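Local coordinates for uncharacterized protein SCO6318 (Streptomyces coelicolor A3, PDB 2QZ7) that is of unknown function but belongs to the TerD family, named for tellurium resistance, and binds sodium ions, at residues T49-D54 against T184-A189; P60-Q65 against G73-S78; F95-L100 against A105-G110. All blocks are in the same frame, centred on the assembly; numbering follows the deposited sequence.

Contact 1 of 3, residues T49-D54 against T184-A189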
loop_
_atom_site.group_PDB
_atom_site.type_symbol
_atom_site.label_atom_id
_atom_site.label_comp_id
_atom_site.label_asym_id
_atom_site.label_seq_id
_atom_site.Cartn_x
_atom_site.Cartn_y
_atom_site.Cartn_z
ATOM N N THR A 49 -4.729 -3.118 -4.095
ATOM C CA THR A 49 -5.924 -3.547 -4.842
ATOM C C THR A 49 -5.707 -3.340 -6.286
ATOM O O THR A 49 -4.980 -2.445 -6.671
ATOM C CB THR A 49 -7.157 -2.762 -4.419
ATOM O OG1 THR A 49 -6.751 -1.419 -4.154
ATOM C CG2 THR A 49 -7.747 -3.362 -3.076
ATOM N N THR A 50 -6.361 -4.179 -7.084
ATOM C CA THR A 50 -6.302 -4.131 -8.535
ATOM C C THR A 50 -7.714 -3.765 -9.024
ATOM O O THR A 50 -8.725 -4.010 -8.299
ATOM C CB THR A 50 -5.895 -5.523 -9.100
ATOM O OG1 THR A 50 -6.808 -6.512 -8.602
ATOM C CG2 THR A 50 -4.496 -5.891 -8.617
ATOM N N TYR A 51 -7.751 -3.135 -10.204
ATOM C CA TYR A 51 -8.971 -2.584 -10.833
ATOM C C TYR A 51 -9.016 -2.969 -12.311
ATOM O O TYR A 51 -7.991 -2.911 -13.006
ATOM C CB TYR A 51 -9.071 -1.047 -10.647
ATOM C CG TYR A 51 -9.074 -0.725 -9.169
ATOM C CD1 TYR A 51 -10.285 -0.672 -8.445
ATOM C CD2 TYR A 51 -7.875 -0.566 -8.465
ATOM C CE1 TYR A 51 -10.284 -0.434 -7.070
ATOM C CE2 TYR A 51 -7.870 -0.352 -7.083
ATOM C CZ TYR A 51 -9.089 -0.286 -6.393
ATOM O OH TYR A 51 -9.112 -0.071 -5.015
ATOM N N ALA A 52 -10.207 -3.393 -12.748
ATOM C CA ALA A 52 -10.516 -3.788 -14.126
ATOM C C ALA A 52 -10.368 -2.614 -15.074
ATOM O O ALA A 52 -10.701 -1.478 -14.713
ATOM C CB ALA A 52 -11.947 -4.334 -14.223
ATOM N N ALA A 53 -9.889 -2.907 -16.286
ATOM C CA ALA A 53 -9.847 -1.937 -17.383
ATOM C C ALA A 53 -11.198 -1.251 -17.569
ATOM O O ALA A 53 -11.242 -0.020 -17.672
ATOM C CB ALA A 53 -9.397 -2.595 -18.680
ATOM N N ASP A 54 -12.292 -2.021 -17.549
ATOM C CA ASP A 54 -13.621 -1.397 -17.686
ATOM C C ASP A 54 -14.138 -0.620 -16.467
ATOM O O ASP A 54 -15.162 0.047 -16.565
ATOM C CB ASP A 54 -14.698 -2.363 -18.267
ATOM C CG ASP A 54 -14.945 -3.579 -17.384
ATOM O OD1 ASP A 54 -14.223 -3.728 -16.386
ATOM O OD2 ASP A 54 -15.842 -4.405 -17.698
ATOM N N THR A 184 -11.758 -1.330 0.678
ATOM C CA THR A 184 -12.970 -1.029 -0.145
ATOM C C THR A 184 -13.033 0.375 -0.751
ATOM O O THR A 184 -13.778 0.618 -1.729
ATOM C CB THR A 184 -14.287 -1.223 0.659
ATOM O OG1 THR A 184 -14.519 -0.075 1.499
ATOM C CG2 THR A 184 -14.221 -2.510 1.515
ATOM N N GLU A 185 -12.287 1.306 -0.173
ATOM C CA GLU A 185 -12.435 2.728 -0.561
ATOM C C GLU A 185 -11.148 3.324 -1.092
ATOM O O GLU A 185 -11.188 4.396 -1.682
ATOM C CB GLU A 185 -12.947 3.581 0.607
ATOM C CG GLU A 185 -12.019 3.734 1.772
ATOM C CD GLU A 185 -12.640 4.531 2.921
ATOM O OE1 GLU A 185 -13.840 4.849 2.869
ATOM O OE2 GLU A 185 -11.933 4.841 3.889
HETATM N N MSE A 186 -10.020 2.592 -0.943
HETATM C CA MSE A 186 -8.715 3.149 -1.323
HETATM C C MSE A 186 -8.640 3.436 -2.835
HETATM O O MSE A 186 -7.829 4.251 -3.245
HETATM C CB MSE A 186 -7.557 2.223 -0.932
HETATM C CG MSE A 186 -7.523 0.939 -1.716
HETATM SE SE MSE A 186 -6.247 -0.394 -0.978
HETATM C CE MSE A 186 -4.600 0.615 -1.131
ATOM N N GLY A 187 -9.454 2.757 -3.648
ATOM C CA GLY A 187 -9.430 2.972 -5.107
ATOM C C GLY A 187 -10.456 3.946 -5.631
ATOM O O GLY A 187 -10.488 4.251 -6.837
ATOM N N SER A 188 -11.297 4.475 -4.749
ATOM C CA SER A 188 -12.369 5.341 -5.247
ATOM C C SER A 188 -11.785 6.679 -5.732
ATOM O O SER A 188 -10.761 7.162 -5.219
ATOM C CB SER A 188 -13.453 5.560 -4.179
ATOM O OG SER A 188 -12.847 6.090 -3.009
ATOM N N ALA A 189 -12.438 7.240 -6.753
ATOM C CA ALA A 189 -12.114 8.558 -7.278
ATOM C C ALA A 189 -12.042 9.611 -6.156
ATOM O O ALA A 189 -13.026 9.782 -5.429
ATOM C CB ALA A 189 -13.168 8.951 -8.320
HETATM O O HOH W 1 -10.977 0.341 -3.316
#

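Contact 2 of 3, residues P60-Q65 against G73-S78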
loop_
_atom_site.group_PDB
_atom_site.type_symbol
_atom_site.label_atom_id
_atom_site.label_comp_id
_atom_site.label_asym_id
_atom_site.label_seq_id
_atom_site.Cartn_x
_atom_site.Cartn_y
_atom_site.Cartn_z
ATOM N N PRO A 60 -12.572 -3.222 -6.110
ATOM C CA PRO A 60 -11.353 -3.960 -6.362
ATOM C C PRO A 60 -11.661 -5.300 -7.038
ATOM O O PRO A 60 -12.678 -5.926 -6.726
ATOM C CB PRO A 60 -10.801 -4.235 -4.951
ATOM C CG PRO A 60 -11.402 -3.233 -4.067
ATOM C CD PRO A 60 -12.727 -2.856 -4.679
ATOM N N VAL A 61 -10.761 -5.744 -7.926
ATOM C CA VAL A 61 -10.860 -7.091 -8.509
ATOM C C VAL A 61 -10.344 -8.035 -7.412
ATOM O O VAL A 61 -10.926 -9.091 -7.145
ATOM C CB VAL A 61 -10.022 -7.239 -9.805
ATOM C CG1 VAL A 61 -10.020 -8.693 -10.288
ATOM C CG2 VAL A 61 -10.587 -6.268 -10.943
ATOM N N TYR A 62 -9.268 -7.638 -6.735
ATOM C CA TYR A 62 -8.891 -8.377 -5.529
ATOM C C TYR A 62 -8.038 -7.515 -4.622
ATOM O O TYR A 62 -7.535 -6.483 -5.051
ATOM C CB TYR A 62 -8.160 -9.707 -5.899
ATOM C CG TYR A 62 -6.943 -9.565 -6.769
ATOM C CD1 TYR A 62 -5.715 -9.158 -6.217
ATOM C CD2 TYR A 62 -6.997 -9.861 -8.153
ATOM C CE1 TYR A 62 -4.574 -9.030 -6.999
ATOM C CE2 TYR A 62 -5.867 -9.727 -8.953
ATOM C CZ TYR A 62 -4.662 -9.321 -8.379
ATOM O OH TYR A 62 -3.540 -9.195 -9.162
ATOM N N VAL A 63 -7.859 -7.974 -3.375
ATOM C CA VAL A 63 -7.096 -7.271 -2.363
ATOM C C VAL A 63 -5.871 -8.119 -2.055
ATOM O O VAL A 63 -5.957 -9.369 -2.026
ATOM C CB VAL A 63 -7.966 -7.053 -1.034
ATOM C CG1 VAL A 63 -7.106 -6.443 0.155
ATOM C CG2 VAL A 63 -9.242 -6.215 -1.356
ATOM N N VAL A 64 -4.710 -7.466 -1.876
ATOM C CA VAL A 64 -3.487 -8.184 -1.578
ATOM C C VAL A 64 -2.947 -7.622 -0.251
ATOM O O VAL A 64 -2.862 -6.402 -0.077
ATOM C CB VAL A 64 -2.365 -8.071 -2.696
ATOM C CG1 VAL A 64 -1.123 -8.938 -2.332
ATOM C CG2 VAL A 64 -2.878 -8.495 -4.101
ATOM N N GLN A 65 -2.622 -8.509 0.674
ATOM C CA GLN A 65 -2.026 -8.118 1.975
ATOM C C GLN A 65 -1.437 -9.378 2.616
ATOM O O GLN A 65 -1.447 -10.420 1.979
ATOM C CB GLN A 65 -3.038 -7.422 2.915
ATOM C CG GLN A 65 -4.243 -8.264 3.288
ATOM C CD GLN A 65 -5.319 -7.485 4.025
ATOM O OE1 GLN A 65 -5.462 -6.305 3.844
ATOM N NE2 GLN A 65 -6.110 -8.183 4.832
ATOM N N GLY A 73 -0.833 -14.838 -8.787
ATOM C CA GLY A 73 0.585 -15.047 -8.450
ATOM C C GLY A 73 1.544 -13.937 -8.863
ATOM O O GLY A 73 2.750 -14.112 -8.847
ATOM N N THR A 74 1.025 -12.777 -9.233
ATOM C CA THR A 74 1.873 -11.726 -9.797
ATOM C C THR A 74 2.417 -10.777 -8.762
ATOM O O THR A 74 3.264 -9.940 -9.093
ATOM C CB THR A 74 1.100 -10.887 -10.805
ATOM O OG1 THR A 74 0.004 -10.274 -10.112
ATOM C CG2 THR A 74 0.603 -11.769 -11.931
ATOM N N ILE A 75 1.889 -10.888 -7.530
ATOM C CA ILE A 75 2.307 -10.080 -6.386
ATOM C C ILE A 75 2.724 -10.986 -5.196
ATOM O O ILE A 75 2.042 -11.975 -4.894
ATOM C CB ILE A 75 1.194 -9.091 -5.988
ATOM C CG1 ILE A 75 0.802 -8.266 -7.225
ATOM C CG2 ILE A 75 1.664 -8.165 -4.846
ATOM C CD1 ILE A 75 -0.553 -7.547 -7.167
ATOM N N ASN A 76 3.862 -10.696 -4.574
ATOM C CA ASN A 76 4.413 -11.548 -3.521
ATOM C C ASN A 76 4.794 -10.640 -2.380
ATOM O O ASN A 76 5.046 -9.452 -2.584
ATOM C CB ASN A 76 5.671 -12.345 -4.034
ATOM C CG ASN A 76 6.327 -13.302 -2.925
ATOM O OD1 ASN A 76 7.547 -13.215 -2.659
ATOM N ND2 ASN A 76 5.519 -14.217 -2.316
HETATM N N MSE A 77 4.818 -11.207 -1.175
HETATM C CA MSE A 77 5.383 -10.564 0.007
HETATM C C MSE A 77 6.431 -11.509 0.576
HETATM O O MSE A 77 6.076 -12.558 1.128
HETATM C CB MSE A 77 4.300 -10.294 1.041
HETATM C CG MSE A 77 3.183 -9.340 0.503
HETATM SE SE MSE A 77 1.989 -8.848 1.922
HETATM C CE MSE A 77 3.096 -7.409 2.710
ATOM N N SER A 78 7.710 -11.150 0.487
ATOM C CA SER A 78 8.729 -11.994 1.133
ATOM C C SER A 78 8.836 -11.769 2.645
ATOM O O SER A 78 9.461 -12.561 3.359
ATOM C CB SER A 78 10.094 -11.769 0.479
ATOM O OG SER A 78 10.556 -10.469 0.818
#

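Contact 3 of 3, residues F95-L100 against A105-G110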
loop_
_atom_site.group_PDB
_atom_site.type_symbol
_atom_site.label_atom_id
_atom_site.label_comp_id
_atom_site.label_asym_id
_atom_site.label_seq_id
_atom_site.Cartn_x
_atom_site.Cartn_y
_atom_site.Cartn_z
ATOM N N PHE A 95 5.567 -6.285 -7.020
ATOM C CA PHE A 95 4.610 -6.434 -8.111
ATOM C C PHE A 95 5.315 -6.698 -9.409
ATOM O O PHE A 95 6.213 -5.938 -9.788
ATOM C CB PHE A 95 3.766 -5.151 -8.347
ATOM C CG PHE A 95 3.112 -4.597 -7.107
ATOM C CD1 PHE A 95 1.714 -4.567 -7.012
ATOM C CD2 PHE A 95 3.871 -4.107 -6.041
ATOM C CE1 PHE A 95 1.100 -4.057 -5.894
ATOM C CE2 PHE A 95 3.241 -3.580 -4.896
ATOM C CZ PHE A 95 1.851 -3.554 -4.855
ATOM N N GLU A 96 4.880 -7.738 -10.110
ATOM C CA GLU A 96 5.371 -7.996 -11.433
ATOM C C GLU A 96 4.251 -7.490 -12.299
ATOM O O GLU A 96 3.436 -8.267 -12.779
ATOM C CB GLU A 96 5.635 -9.494 -11.660
ATOM C CG GLU A 96 6.674 -10.150 -10.726
ATOM C CD GLU A 96 8.087 -9.540 -10.808
ATOM O OE1 GLU A 96 8.535 -9.111 -11.907
ATOM O OE2 GLU A 96 8.769 -9.502 -9.750
ATOM N N LEU A 97 4.203 -6.167 -12.450
ATOM C CA LEU A 97 3.175 -5.443 -13.224
ATOM C C LEU A 97 2.995 -5.979 -14.653
ATOM O O LEU A 97 1.878 -6.152 -15.133
ATOM C CB LEU A 97 3.507 -3.942 -13.230
ATOM C CG LEU A 97 3.514 -3.274 -11.825
ATOM C CD1 LEU A 97 3.917 -1.816 -11.922
ATOM C CD2 LEU A 97 2.190 -3.368 -11.154
ATOM N N ASP A 98 4.107 -6.283 -15.302
ATOM C CA ASP A 98 4.099 -6.753 -16.683
ATOM C C ASP A 98 3.398 -8.101 -16.847
ATOM O O ASP A 98 3.014 -8.456 -17.938
ATOM C CB ASP A 98 5.522 -6.777 -17.250
ATOM C CG ASP A 98 6.461 -7.758 -16.521
ATOM O OD1 ASP A 98 7.423 -8.199 -17.190
ATOM O OD2 ASP A 98 6.298 -8.058 -15.302
ATOM N N ARG A 99 3.159 -8.798 -15.740
ATOM C CA ARG A 99 2.527 -10.122 -15.759
ATOM C C ARG A 99 1.043 -10.118 -15.391
ATOM O O ARG A 99 0.393 -11.163 -15.408
ATOM C CB ARG A 99 3.305 -11.070 -14.842
ATOM C CG ARG A 99 4.682 -11.454 -15.415
ATOM C CD ARG A 99 5.458 -12.319 -14.426
ATOM N NE ARG A 99 4.587 -13.338 -13.825
ATOM C CZ ARG A 99 4.599 -13.702 -12.540
ATOM N NH1 ARG A 99 3.749 -14.643 -12.130
ATOM N NH2 ARG A 99 5.444 -13.133 -11.669
ATOM N N LEU A 100 0.509 -8.943 -15.054
ATOM C CA LEU A 100 -0.925 -8.764 -14.828
ATOM C C LEU A 100 -1.722 -8.894 -16.115
ATOM O O LEU A 100 -1.307 -8.389 -17.169
ATOM C CB LEU A 100 -1.202 -7.376 -14.238
ATOM C CG LEU A 100 -0.667 -7.134 -12.822
ATOM C CD1 LEU A 100 -0.733 -5.650 -12.429
ATOM C CD2 LEU A 100 -1.483 -7.965 -11.847
ATOM N N ALA A 105 -6.023 -2.769 -15.210
ATOM C CA ALA A 105 -5.373 -1.588 -15.759
ATOM C C ALA A 105 -4.959 -0.558 -14.726
ATOM O O ALA A 105 -4.378 0.503 -15.079
ATOM C CB ALA A 105 -6.277 -0.920 -16.880
ATOM N N ARG A 106 -5.259 -0.849 -13.458
ATOM C CA ARG A 106 -4.901 0.051 -12.378
ATOM C C ARG A 106 -4.624 -0.746 -11.105
ATOM O O ARG A 106 -5.356 -1.706 -10.792
ATOM C CB ARG A 106 -6.038 1.063 -12.157
ATOM C CG ARG A 106 -5.832 2.036 -11.002
ATOM C CD ARG A 106 -6.904 3.187 -11.144
ATOM N NE ARG A 106 -6.693 4.190 -10.106
ATOM C CZ ARG A 106 -7.378 4.299 -8.969
ATOM N NH1 ARG A 106 -8.369 3.467 -8.666
ATOM N NH2 ARG A 106 -7.056 5.264 -8.124
ATOM N N VAL A 107 -3.562 -0.344 -10.402
ATOM C CA VAL A 107 -3.208 -0.885 -9.118
ATOM C C VAL A 107 -2.968 0.268 -8.141
ATOM O O VAL A 107 -2.309 1.257 -8.482
ATOM C CB VAL A 107 -1.927 -1.794 -9.196
ATOM C CG1 VAL A 107 -1.588 -2.366 -7.788
ATOM C CG2 VAL A 107 -2.153 -2.906 -10.207
ATOM N N ILE A 108 -3.512 0.164 -6.936
ATOM C CA ILE A 108 -3.160 1.121 -5.929
ATOM C C ILE A 108 -2.642 0.474 -4.677
ATOM O O ILE A 108 -3.159 -0.550 -4.240
ATOM C CB ILE A 108 -4.228 2.239 -5.733
ATOM C CG1 ILE A 108 -4.125 3.046 -4.463
ATOM C CG2 ILE A 108 -5.655 1.819 -5.953
ATOM C CD1 ILE A 108 -4.658 4.520 -4.882
ATOM N N VAL A 109 -1.581 1.045 -4.126
ATOM C CA VAL A 109 -0.980 0.438 -2.918
ATOM C C VAL A 109 -0.947 1.492 -1.829
ATOM O O VAL A 109 -0.771 2.670 -2.112
ATOM C CB VAL A 109 0.421 -0.178 -3.229
ATOM C CG1 VAL A 109 1.358 0.863 -3.698
ATOM C CG2 VAL A 109 1.005 -0.906 -1.991
ATOM N N GLY A 110 -1.175 1.051 -0.600
ATOM C CA GLY A 110 -1.196 1.923 0.558
ATOM C C GLY A 110 -0.775 1.169 1.817
ATOM O O GLY A 110 -0.305 0.006 1.754
#

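Contact 1 of 3, residues T49-D54 against T184-A189
Tyr51 and Gly187 meet through a shared water. The phenol OH of Tyr51 lies 2.6 Å from water 1, which sits at the edge of the tyrosine ring and in its plane; the same water accepts from Gly187 N at 2.9 Å. This bridge is the hydrogen-bonded link between the segments, since Tyr51 OH and Gly187 N, although close, are badly angled for a direct bond. Tyr51 OH has a second partner in Thr49 OG1 at 2.9 Å, so its own strand and the water together fix the phenol tip.

The van der Waals part is close. Gly187 has no side chain, which lets its CA come to 3.1 Å from Tyr51 OH, oblique to the ring. The selenomethionine Met186 covers Thr49: Met186 SE lies 3.4 Å from Thr49 OG1 and also touches CG2. Its CG lies between the backbone N and the carbonyl carbon (chi1 68°), and the chain runs extended to SE; the bend at chi3 then turns CE towards Gly110.

Within 184-189, a type I turn from Glu185 to Ser188 presents Gly187. Glu185 O accepts from both Ser188 N and Ser188 OG, the latter at 2.7 Å on a lone pair in the carbonyl plane.

The turn lies at the C-terminal end of helix 179-185, against strand 44-52 and beside strand 104-113, whose Arg106 makes a cation-pi contact with Tyr51 and bonds Gly187 O.

Contact 2 of 3, residues P60-Q65 against G73-S78
Ile75 reaches from strand 75-77 towards Val64 and Tyr62 of strand 62-64, and its branches divide the work. Its CB points toward the facing segment and splits there. Ile75 CG2, anti to the backbone N, is the short branch and meets Val64 CG1 at 3.8 Å. CG1 takes the place beside the backbone N (chi1 -54°) and carries the longer branch past the valine. At the tip, Ile75 CD1 lies 4.0 Å from Val64 CG2 and the same distance from Tyr62 OH. It comes to the tyrosine ring at its edge, near the ring plane, with Tyr62 CE1 4.3 Å from Ile75 CD1. One isoleucine thus touches both methyls of a valine and the rim of an aromatic ring, a good use of a beta-branched residue with arms of unequal length. Val64 CG2 also lies at the Tyr62 ring edge, in its plane.

Tyr62 OH comes within 3.8 Å of Thr74 OG1, but the two hydroxyls are tied through a third residue: Asp72 offers OD2 to Tyr62 OH and OD1 to Thr74 OG1. The carboxylate thereby satisfies both at the margin of the apolar patch.

At the other end Met77, a selenomethionine, starts with CG beside the backbone N (chi1 -61°) and runs extended to SE, so that Met77 SE lies 3.5 Å from Gln65 C. It also packs on Glu91, a sodium ligand, and its side chain lies about 6 Å from a bound sodium ion.

The touching parts run in nearly the same direction, 23° apart, and meet through side chains because they belong to different sheets. Each is an outermost strand of its antiparallel sheet, and this facing pair is what the edge of a two-layer beta sandwich looks like.

Contact 3 of 3, residues F95-L100 against A105-G110
Val107 has the most surface buried here, and its two methyls go to different partners. Val107 CG1, anti to the backbone N (chi1 180°), lies 3.7 Å from Phe95 CE1 and approaches that ring obliquely. Val107 CG2 turns to the leucines, touching Leu100 CD1 at 3.8 Å and, more loosely, Leu97 CD2 at 4.5 Å. A compact branched residue suits this place, because it fills a site with partners on two fronts without a long chain to fold away.

Phe95 comes next. Its CG stands beside the backbone N (chi1 -51°), and the ring spans from Val107 to Val109, two residues further along strand 104-113. These two are neighbours on one face of that strand, while Arg106 and Ile108 point away from the loop. The face is the inner one of the beta sandwich: Phe95 ends a strand of one sheet, Val107 and Val109 belong to the other, and the ring also packs on Val26 and Val28. At the start of 105-110, Ala105 and Arg106 both face Tyr51, forming a classic beta bulge.

Val109 takes the ring at its edge, with Val109 CG2 near the ring plane and 4.0 Å from Phe95 CZ. Beyond Phe95 the chain makes a 3-10 turn, in which Arg99 N bonds Glu96 O at 3.0 Å and Leu100 N bonds Leu97 O at 3.1 Å; this turn brings both leucines to the sandwich interior, where Leu97 also meets Phe158.

How the contacts relate
Contacts 2 and 3 lie within the loop of chain closed by contact 1, one after the other, and both pack the two sheets face to face, their centres 9 Å apart. Thr74 O and Glu96 N, 2.9 Å apart, probably bond one to the other. Contact 1 lies on the sheet that holds strands 44-52, 62-64 and 104-113, its centre 11 Å from contact 3 and 14 Å from contact 2. Strand 44-52 links it to both: Thr50 O probably accepts from Val61 N at 2.7 Å, and Tyr51 N probably bonds Arg106 O at 2.9 Å. Contact 2 comes nearest a metal, while the side chains of Val109 and Met186 are about 12 and 14 Å from a bound sodium ion.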